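Local coordinates for cytochrome c552 (Thermochromatium tepidum, PDB 5ZE8), which carries five heme c groups and probably transfers electrons at low potential in a purple sulfur photosynthetic bacterium, at residues A279-T291 and Q301-P313. Numbering follows the deposited sequence.
Sequences AMLKRSIVFDLTT and QVWIRNLQPHAMP. With HEC (heme c), chain F.
S284 O is gripped from opposite faces of its carbonyl plane by L307 N and the amide of Q308, whose NE2 bonds from well above that plane (3.0 Å). The S284 hydroxyl is taken up within its own segment, OG giving L281 O a 2.8 Å bond, while the methyl CE of M312 lies 3.3 Å from this OG. Extended beyond CG (chi2 153°), Q308 lays CG 3.8 Å from C2D of the heme and carries NE2 on to S284; a leucine in its place would probably leave S284 O with one donor fewer. Beyond this junction, 285-291 and 301-306 belong to the antiparallel β-hairpin of strands 285-294 and 297-306, V286 with R305, D288 with W303 and T290 with Q301 each exchanging two backbone bonds. On the sheet face of F287, its CE1 meets V302 CG1 at 3.5 Å, and I304 CG1 lies at the ring's edge; L323 and A429 of the neighbouring sheet continue this apolar layer. W303 NE1 points in its ring plane to T290 OG1 (3.1 Å), which donates to Q301 OE1. Where strand 297-306 ends, N306 OD1 accepts from Q308 N in an Asx turn, leading to H310, whose NE2 binds the heme iron together with H260.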
ATOM      1  N   ALA A 279      -7.845  -3.446  11.117  1.00 19.22           N
ATOM      2  CA  ALA A 279      -7.143  -4.525  11.845  1.00 20.98           C
ATOM      3  C   ALA A 279      -5.723  -4.697  11.533  1.00 17.42           C
ATOM      4  O   ALA A 279      -4.888  -5.007  12.403  1.00 19.55           O
ATOM      5  CB  ALA A 279      -7.904  -5.847  11.633  1.00 20.28           C
ATOM      6  N   MET A 280      -5.338  -4.481  10.261  1.00 14.94           N
ATOM      7  CA  MET A 280      -3.991  -4.587   9.900  1.00 16.62           C
ATOM      8  C   MET A 280      -3.225  -3.429  10.590  1.00 14.06           C
ATOM      9  O   MET A 280      -2.104  -3.589  10.994  1.00 17.09           O
ATOM     10  CB  MET A 280      -3.877  -4.501   8.353  1.00 18.58           C
ATOM     11  CG  MET A 280      -2.566  -4.859   7.870  1.00 21.51           C
ATOM     12  SD  MET A 280      -2.281  -6.663   8.110  1.00 26.15           S
ATOM     13  CE  MET A 280      -0.720  -6.754   7.229  1.00 25.74           C
ATOM     14  N   LEU A 281      -3.769  -2.237  10.477  1.00 14.98           N
ATOM     15  CA  LEU A 281      -3.101  -1.056  11.066  1.00 14.70           C
ATOM     16  C   LEU A 281      -2.872  -1.220  12.583  1.00 14.86           C
ATOM     17  O   LEU A 281      -1.871  -0.866  13.089  1.00 14.45           O
ATOM     18  CB  LEU A 281      -3.956   0.170  10.827  1.00 13.90           C
ATOM     19  CG  LEU A 281      -3.917   0.670   9.349  1.00 14.06           C
ATOM     20  CD1 LEU A 281      -5.032   1.666   9.158  1.00 15.08           C
ATOM     21  CD2 LEU A 281      -2.572   1.257   9.063  1.00 15.18           C
ATOM     22  N   LYS A 282      -3.844  -1.762  13.264  1.00 15.71           N
ATOM     23  CA  LYS A 282      -3.619  -2.015  14.772  1.00 15.83           C
ATOM     24  C   LYS A 282      -2.549  -3.000  15.109  1.00 20.64           C
ATOM     25  O   LYS A 282      -1.848  -2.892  16.136  1.00 21.36           O
ATOM     26  CB  LYS A 282      -4.910  -2.396  15.397  1.00 20.06           C
ATOM     27  CG  LYS A 282      -5.964  -1.360  15.411  1.00 22.71           C
ATOM     28  CD  LYS A 282      -7.314  -1.920  15.844  1.00 28.04           C
ATOM     29  CE  LYS A 282      -8.359  -0.850  15.833  1.00 38.19           C
ATOM     30  NZ  LYS A 282      -9.697  -1.510  15.835  1.00 43.48           N
ATOM     31  N   ARG A 283      -2.357  -3.951  14.249  1.00 15.15           N
ATOM     32  CA  ARG A 283      -1.234  -4.888  14.372  1.00 18.74           C
ATOM     33  C   ARG A 283       0.050  -4.405  13.973  1.00 18.32           C
ATOM     34  O   ARG A 283       1.063  -5.023  14.240  1.00 22.79           O
ATOM     35  CB  ARG A 283      -1.548  -6.223  13.636  1.00 21.59           C
ATOM     36  CG  ARG A 283      -2.491  -7.117  14.415  1.00 23.10           C
ATOM     37  CD  ARG A 283      -1.867  -7.894  15.582  1.00 22.82           C
ATOM     38  NE  ARG A 283      -0.837  -8.773  15.077  1.00 21.92           N
ATOM     39  CZ  ARG A 283      -1.099 -10.002  14.652  1.00 23.34           C
ATOM     40  NH1 ARG A 283      -2.344 -10.438  14.646  1.00 26.70           N
ATOM     41  NH2 ARG A 283      -0.136 -10.733  14.101  1.00 23.34           N
ATOM     42  N   SER A 284       0.126  -3.250  13.328  1.00 16.17           N
ATOM     43  CA  SER A 284       1.328  -2.908  12.684  1.00 16.00           C
ATOM     44  C   SER A 284       2.393  -2.281  13.531  1.00 13.94           C
ATOM     45  O   SER A 284       3.553  -2.195  13.129  1.00 16.27           O
ATOM     46  CB  SER A 284       0.996  -1.990  11.506  1.00 17.14           C
ATOM     47  OG  SER A 284       0.692  -0.684  11.993  1.00 15.61           O
ATOM     48  N   ILE A 285       2.032  -1.930  14.775  1.00 14.34           N
ATOM     49  CA  ILE A 285       2.921  -1.329  15.751  1.00 13.44           C
ATOM     50  C   ILE A 285       2.628  -1.933  17.150  1.00 13.76           C
ATOM     51  O   ILE A 285       1.520  -2.425  17.369  1.00 14.01           O
ATOM     52  CB  ILE A 285       2.841   0.225  15.820  1.00 15.08           C
ATOM     53  CG1 ILE A 285       1.601   0.781  16.547  1.00 16.75           C
ATOM     54  CG2 ILE A 285       3.036   0.781  14.450  1.00 15.31           C
ATOM     55  CD1 ILE A 285       0.285   0.392  15.964  1.00 17.40           C
ATOM     56  N   VAL A 286       3.560  -1.799  18.061  1.00 15.00           N
ATOM     57  CA  VAL A 286       3.346  -1.958  19.486  1.00 14.17           C
ATOM     58  C   VAL A 286       3.416  -0.582  20.156  1.00 13.78           C
ATOM     59  O   VAL A 286       4.451   0.084  20.025  1.00 15.39           O
ATOM     60  CB  VAL A 286       4.368  -2.905  20.098  1.00 15.48           C
ATOM     61  CG1 VAL A 286       3.925  -3.294  21.541  1.00 16.97           C
ATOM     62  CG2 VAL A 286       4.474  -4.157  19.281  1.00 16.66           C
ATOM     63  N   PHE A 287       2.352  -0.203  20.815  1.00 15.32           N
ATOM     64  CA  PHE A 287       2.224   1.101  21.426  1.00 13.66           C
ATOM     65  C   PHE A 287       2.053   0.992  22.920  1.00 16.88           C
ATOM     66  O   PHE A 287       1.198   0.246  23.361  1.00 19.18           O
ATOM     67  CB  PHE A 287       1.029   1.768  20.773  1.00 15.68           C
ATOM     68  CG  PHE A 287       0.813   3.211  21.205  1.00 15.59           C
ATOM     69  CD1 PHE A 287       1.596   4.203  20.731  1.00 18.83           C
ATOM     70  CD2 PHE A 287      -0.210   3.501  22.077  1.00 15.99           C
ATOM     71  CE1 PHE A 287       1.324   5.543  21.121  1.00 19.96           C
ATOM     72  CE2 PHE A 287      -0.479   4.801  22.456  1.00 16.61           C
ATOM     73  CZ  PHE A 287       0.296   5.813  21.986  1.00 18.78           C
ATOM     74  N   ASP A 288       2.845   1.697  23.682  1.00 16.90           N
ATOM     75  CA  ASP A 288       2.688   1.671  25.162  1.00 18.97           C
ATOM     76  C   ASP A 288       3.066   3.001  25.792  1.00 19.55           C
ATOM     77  O   ASP A 288       3.856   3.746  25.258  1.00 18.95           O
ATOM     78  CB  ASP A 288       3.538   0.545  25.744  1.00 21.93           C
ATOM     79  CG  ASP A 288       3.059   0.070  27.111  1.00 25.94           C
ATOM     80  OD1 ASP A 288       1.855   0.241  27.489  1.00 25.57           O
ATOM     81  OD2 ASP A 288       3.960  -0.516  27.747  1.00 29.59           O
ATOM     82  N   LEU A 289       2.400   3.295  26.919  1.00 19.15           N
ATOM     83  CA  LEU A 289       2.590   4.533  27.678  1.00 18.50           C
ATOM     84  C   LEU A 289       2.949   4.130  29.104  1.00 17.99           C
ATOM     85  O   LEU A 289       2.282   3.260  29.643  1.00 18.98           O
ATOM     86  CB  LEU A 289       1.294   5.285  27.761  1.00 19.47           C
ATOM     87  CG  LEU A 289       1.163   6.440  28.766  1.00 18.71           C
ATOM     88  CD1 LEU A 289       2.128   7.514  28.304  1.00 19.00           C
ATOM     89  CD2 LEU A 289      -0.229   6.958  28.682  1.00 18.31           C
ATOM     90  N   THR A 290       4.063   4.666  29.558  1.00 20.50           N
ATOM     91  CA  THR A 290       4.564   4.523  30.950  1.00 22.22           C
ATOM     92  C   THR A 290       4.616   5.884  31.604  1.00 23.21           C
ATOM     93  O   THR A 290       4.852   6.867  30.944  1.00 22.52           O
ATOM     94  CB  THR A 290       5.957   3.836  31.059  1.00 24.61           C
ATOM     95  OG1 THR A 290       7.022   4.519  30.331  1.00 24.07           O
ATOM     96  CG2 THR A 290       5.815   2.510  30.643  1.00 24.45           C
ATOM     97  N   THR A 291       4.362   5.955  32.913  1.00 24.16           N
ATOM     98  CA  THR A 291       4.573   7.254  33.603  1.00 26.53           C
ATOM     99  C   THR A 291       5.334   6.993  34.888  1.00 25.52           C
ATOM    100  O   THR A 291       5.184   5.922  35.451  1.00 29.25           O
ATOM    101  CB  THR A 291       3.246   7.997  33.920  1.00 25.02           C
ATOM    102  OG1 THR A 291       2.508   7.285  34.905  1.00 27.36           O
ATOM    103  CG2 THR A 291       2.368   8.114  32.688  1.00 24.29           C
ATOM    104  N   GLN A 301       6.303   8.475  29.137  1.00 22.26           N
ATOM    105  CA  GLN A 301       7.116   7.919  28.054  1.00 23.25           C
ATOM    106  C   GLN A 301       6.205   7.174  27.141  1.00 21.10           C
ATOM    107  O   GLN A 301       5.482   6.275  27.602  1.00 20.05           O
ATOM    108  CB  GLN A 301       8.168   6.981  28.617  1.00 28.04           C
ATOM    109  CG  GLN A 301       9.240   7.668  29.467  1.00 34.06           C
ATOM    110  CD  GLN A 301       8.866   7.742  30.932  1.00 37.83           C
ATOM    111  OE1 GLN A 301       8.506   6.729  31.534  1.00 49.03           O
ATOM    112  NE2 GLN A 301       8.957   8.940  31.525  1.00 44.33           N
ATOM    113  N   VAL A 302       6.227   7.540  25.853  1.00 20.62           N
ATOM    114  CA  VAL A 302       5.418   6.895  24.840  1.00 18.55           C
ATOM    115  C   VAL A 302       6.426   6.064  24.028  1.00 16.21           C
ATOM    116  O   VAL A 302       7.412   6.571  23.567  1.00 18.07           O
ATOM    117  CB  VAL A 302       4.631   7.895  23.958  1.00 19.47           C
ATOM    118  CG1 VAL A 302       3.948   7.154  22.824  1.00 17.70           C
ATOM    119  CG2 VAL A 302       3.602   8.591  24.789  1.00 18.81           C
ATOM    120  N   TRP A 303       6.191   4.753  23.957  1.00 15.64           N
ATOM    121  CA  TRP A 303       7.018   3.828  23.171  1.00 17.74           C
ATOM    122  C   TRP A 303       6.230   3.314  21.979  1.00 14.15           C
ATOM    123  O   TRP A 303       5.067   2.810  22.141  1.00 14.43           O
ATOM    124  CB  TRP A 303       7.469   2.661  24.067  1.00 21.01           C
ATOM    125  CG  TRP A 303       8.075   3.114  25.398  1.00 27.33           C
ATOM    126  CD1 TRP A 303       7.394   3.425  26.572  1.00 34.00           C
ATOM    127  CD2 TRP A 303       9.456   3.325  25.678  1.00 31.85           C
ATOM    128  NE1 TRP A 303       8.286   3.817  27.561  1.00 34.15           N
ATOM    129  CE2 TRP A 303       9.555   3.765  27.043  1.00 33.23           C
ATOM    130  CE3 TRP A 303      10.628   3.197  24.918  1.00 34.77           C
ATOM    131  CZ2 TRP A 303      10.781   4.060  27.643  1.00 33.56           C
ATOM    132  CZ3 TRP A 303      11.851   3.503  25.534  1.00 33.50           C
ATOM    133  CH2 TRP A 303      11.904   3.930  26.884  1.00 37.22           C
ATOM    134  N   ILE A 304       6.830   3.460  20.811  1.00 13.73           N
ATOM    135  CA  ILE A 304       6.124   2.997  19.576  1.00 14.77           C
ATOM    136  C   ILE A 304       7.133   2.116  18.815  1.00 13.56           C
ATOM    137  O   ILE A 304       8.085   2.649  18.269  1.00 15.17           O
ATOM    138  CB  ILE A 304       5.654   4.154  18.690  1.00 15.96           C
ATOM    139  CG1 ILE A 304       4.961   5.225  19.547  1.00 17.34           C
ATOM    140  CG2 ILE A 304       4.700   3.586  17.653  1.00 15.03           C
ATOM    141  CD1 ILE A 304       4.462   6.401  18.750  1.00 18.63           C
ATOM    142  N   ARG A 305       6.876   0.811  18.765  1.00 14.22           N
ATOM    143  CA  ARG A 305       7.721  -0.094  17.967  1.00 13.75           C
ATOM    144  C   ARG A 305       7.037  -0.423  16.629  1.00 12.69           C
ATOM    145  O   ARG A 305       5.884  -0.896  16.590  1.00 13.01           O
ATOM    146  CB  ARG A 305       7.936  -1.393  18.706  1.00 14.78           C
ATOM    147  CG  ARG A 305       8.600  -2.491  17.854  1.00 17.39           C
ATOM    148  CD  ARG A 305       8.969  -3.746  18.711  1.00 19.67           C
ATOM    149  NE  ARG A 305       9.500  -4.817  17.875  1.00 23.72           N
ATOM    150  CZ  ARG A 305       9.455  -6.136  18.141  1.00 24.53           C
ATOM    151  NH1 ARG A 305       9.018  -6.586  19.317  1.00 26.13           N
ATOM    152  NH2 ARG A 305       9.856  -7.002  17.220  1.00 23.74           N
ATOM    153  N   ASN A 306       7.751  -0.125  15.542  1.00 12.69           N
ATOM    154  CA  ASN A 306       7.334  -0.529  14.195  1.00 13.15           C
ATOM    155  C   ASN A 306       7.680  -2.017  14.047  1.00 13.57           C
ATOM    156  O   ASN A 306       8.846  -2.402  14.087  1.00 15.43           O
ATOM    157  CB  ASN A 306       8.111   0.286  13.191  1.00 11.64           C
ATOM    158  CG  ASN A 306       7.790  -0.052  11.771  1.00 11.49           C
ATOM    159  OD1 ASN A 306       6.845  -0.770  11.526  1.00 12.75           O
ATOM    160  ND2 ASN A 306       8.624   0.407  10.832  1.00 11.98           N
ATOM    161  N   LEU A 307       6.656  -2.802  13.821  1.00 12.76           N
ATOM    162  CA  LEU A 307       6.805  -4.255  13.597  1.00 13.47           C
ATOM    163  C   LEU A 307       7.171  -4.582  12.148  1.00 13.76           C
ATOM    164  O   LEU A 307       7.321  -5.809  11.817  1.00 14.31           O
ATOM    165  CB  LEU A 307       5.506  -4.983  13.954  1.00 15.28           C
ATOM    166  CG  LEU A 307       5.273  -5.006  15.475  1.00 16.43           C
ATOM    167  CD1 LEU A 307       3.826  -5.395  15.772  1.00 18.87           C
ATOM    168  CD2 LEU A 307       6.350  -5.790  16.252  1.00 15.73           C
ATOM    169  N   GLN A 308       7.279  -3.595  11.246  1.00 12.79           N
ATOM    170  CA  GLN A 308       7.427  -3.829   9.812  1.00 13.12           C
ATOM    171  C   GLN A 308       8.881  -3.701   9.393  1.00 13.65           C
ATOM    172  O   GLN A 308       9.665  -2.935  10.019  1.00 12.98           O
ATOM    173  CB  GLN A 308       6.578  -2.769   9.081  1.00 12.55           C
ATOM    174  CG  GLN A 308       5.113  -2.764   9.536  1.00 12.98           C
ATOM    175  CD  GLN A 308       4.472  -1.397   9.362  1.00 15.47           C
ATOM    176  OE1 GLN A 308       4.656  -0.710   8.309  1.00 15.07           O
ATOM    177  NE2 GLN A 308       3.732  -0.993  10.354  1.00 16.48           N
ATOM    178  N   PRO A 309       9.298  -4.296   8.270  1.00 13.27           N
ATOM    179  CA  PRO A 309      10.632  -4.216   7.751  1.00 13.38           C
ATOM    180  C   PRO A 309      10.800  -3.042   6.763  1.00 14.37           C
ATOM    181  O   PRO A 309      11.831  -2.865   6.169  1.00 15.30           O
ATOM    182  CB  PRO A 309      10.746  -5.547   6.999  1.00 14.67           C
ATOM    183  CG  PRO A 309       9.375  -5.823   6.481  1.00 14.53           C
ATOM    184  CD  PRO A 309       8.487  -5.339   7.598  1.00 13.85           C
ATOM    185  N   HIS A 310       9.690  -2.334   6.486  1.00 12.05           N
ATOM    186  CA  HIS A 310       9.674  -1.080   5.748  1.00 11.94           C
ATOM    187  C   HIS A 310       9.322   0.002   6.761  1.00 12.91           C
ATOM    188  O   HIS A 310       8.984  -0.300   7.890  1.00 12.86           O
ATOM    189  CB  HIS A 310       8.708  -1.122   4.548  1.00 11.23           C
ATOM    190  CG  HIS A 310       7.340  -1.733   4.836  1.00 10.89           C
ATOM    191  ND1 HIS A 310       6.399  -1.225   5.735  1.00 10.84           N
ATOM    192  CD2 HIS A 310       6.748  -2.829   4.280  1.00 10.17           C
ATOM    193  CE1 HIS A 310       5.319  -1.994   5.706  1.00 11.02           C
ATOM    194  NE2 HIS A 310       5.506  -2.972   4.820  1.00 10.19           N
ATOM    195  N   ALA A 311       9.398   1.258   6.338  1.00 13.27           N
ATOM    196  CA  ALA A 311       8.905   2.329   7.217  1.00 14.03           C
ATOM    197  C   ALA A 311       7.429   2.176   7.596  1.00 13.94           C
ATOM    198  O   ALA A 311       6.637   1.418   6.979  1.00 13.09           O
ATOM    199  CB  ALA A 311       9.118   3.701   6.596  1.00 14.41           C
ATOM    200  N   MET A 312       7.052   2.896   8.656  1.00 13.39           N
ATOM    201  CA  MET A 312       5.686   2.959   9.044  1.00 12.34           C
ATOM    202  C   MET A 312       5.313   4.426   9.159  1.00 13.21           C
ATOM    203  O   MET A 312       5.796   5.068  10.081  1.00 13.19           O
ATOM    204  CB  MET A 312       5.403   2.251  10.356  1.00 14.19           C
ATOM    205  CG  MET A 312       4.027   2.452  10.945  1.00 14.37           C
ATOM    206  SD  MET A 312       2.638   2.195   9.862  1.00 14.32           S
ATOM    207  CE  MET A 312       1.203   2.401  10.961  1.00 15.45           C
ATOM    208  N   PRO A 313       4.505   4.979   8.261  1.00 12.26           N
ATOM    209  CA  PRO A 313       3.827   4.331   7.169  1.00 12.31           C
ATOM    210  C   PRO A 313       4.617   4.348   5.877  1.00 12.52           C
ATOM    211  O   PRO A 313       5.100   5.412   5.399  1.00 17.13           O
ATOM    212  CB  PRO A 313       2.545   5.175   7.033  1.00 11.80           C
ATOM    213  CG  PRO A 313       3.030   6.589   7.387  1.00 13.42           C
ATOM    214  CD  PRO A 313       4.042   6.376   8.439  1.00 12.95           C
TER
HETATM  215 FE   HEC F 505       4.140  -4.416   4.314  1.00 10.93          FE
HETATM  216  CHA HEC F 505       1.737  -2.270   5.204  1.00 10.66           C
HETATM  217  CHB HEC F 505       4.014  -3.321   1.075  1.00 11.64           C
HETATM  218  CHC HEC F 505       6.756  -6.479   3.476  1.00 11.05           C
HETATM  219  CHD HEC F 505       3.951  -5.892   7.400  1.00 11.41           C
HETATM  220  NA  HEC F 505       3.111  -3.053   3.303  1.00  9.91           N
HETATM  221  C1A HEC F 505       2.163  -2.191   3.894  1.00 10.29           C
HETATM  222  C2A HEC F 505       1.620  -1.312   2.896  1.00 10.56           C
HETATM  223  C3A HEC F 505       2.269  -1.657   1.740  1.00 12.11           C
HETATM  224  C4A HEC F 505       3.182  -2.714   1.983  1.00 12.88           C
HETATM  225  CMA HEC F 505       2.119  -1.012   0.358  1.00 12.59           C
HETATM  226  CAA HEC F 505       0.602  -0.170   3.129  1.00 11.24           C
HETATM  227  CBA HEC F 505       1.290   1.102   3.614  1.00 11.77           C
HETATM  228  CGA HEC F 505       0.373   2.274   3.852  1.00 13.30           C
HETATM  229  O1A HEC F 505      -0.021   2.986   2.898  1.00 11.65           O
HETATM  230  O2A HEC F 505       0.008   2.496   5.048  1.00 13.72           O
HETATM  231  NB  HEC F 505       5.193  -4.849   2.623  1.00 11.41           N
HETATM  232  C1B HEC F 505       4.911  -4.308   1.398  1.00 11.33           C
HETATM  233  C2B HEC F 505       5.808  -4.832   0.429  1.00 10.62           C
HETATM  234  C3B HEC F 505       6.651  -5.744   1.061  1.00 11.81           C
HETATM  235  C4B HEC F 505       6.221  -5.703   2.476  1.00 10.61           C
HETATM  236  CMB HEC F 505       5.898  -4.451  -1.055  1.00 11.16           C
HETATM  237  CAB HEC F 505       7.835  -6.493   0.602  1.00 11.37           C
HETATM  238  CBB HEC F 505       8.847  -5.710   0.026  1.00 11.71           C
HETATM  239  NC  HEC F 505       5.161  -5.894   5.259  1.00 10.32           N
HETATM  240  C1C HEC F 505       6.214  -6.573   4.731  1.00 11.71           C
HETATM  241  C2C HEC F 505       6.551  -7.614   5.656  1.00 10.79           C
HETATM  242  C3C HEC F 505       5.757  -7.512   6.766  1.00 11.88           C
HETATM  243  C4C HEC F 505       4.899  -6.370   6.519  1.00 11.17           C
HETATM  244  CMC HEC F 505       7.590  -8.703   5.398  1.00 12.22           C
HETATM  245  CAC HEC F 505       5.690  -8.313   8.058  1.00 12.16           C
HETATM  246  CBC HEC F 505       6.892  -8.469   8.780  1.00 14.14           C
HETATM  247  ND  HEC F 505       3.126  -4.085   5.937  1.00 11.64           N
HETATM  248  C1D HEC F 505       3.090  -4.830   7.110  1.00 11.87           C
HETATM  249  C2D HEC F 505       2.045  -4.344   8.037  1.00 11.41           C
HETATM  250  C3D HEC F 505       1.422  -3.298   7.464  1.00 11.42           C
HETATM  251  C4D HEC F 505       2.132  -3.197   6.154  1.00 10.50           C
HETATM  252  CMD HEC F 505       1.790  -4.903   9.387  1.00 12.47           C
HETATM  253  CAD HEC F 505       0.285  -2.455   7.958  1.00 11.54           C
HETATM  254  CBD HEC F 505       0.672  -1.000   8.073  1.00 12.30           C
HETATM  255  CGD HEC F 505       0.059  -0.051   7.056  1.00 12.21           C
HETATM  256  O1D HEC F 505      -0.914  -0.380   6.381  1.00 14.70           O
HETATM  257  O2D HEC F 505       0.592   1.047   6.986  1.00 14.53           O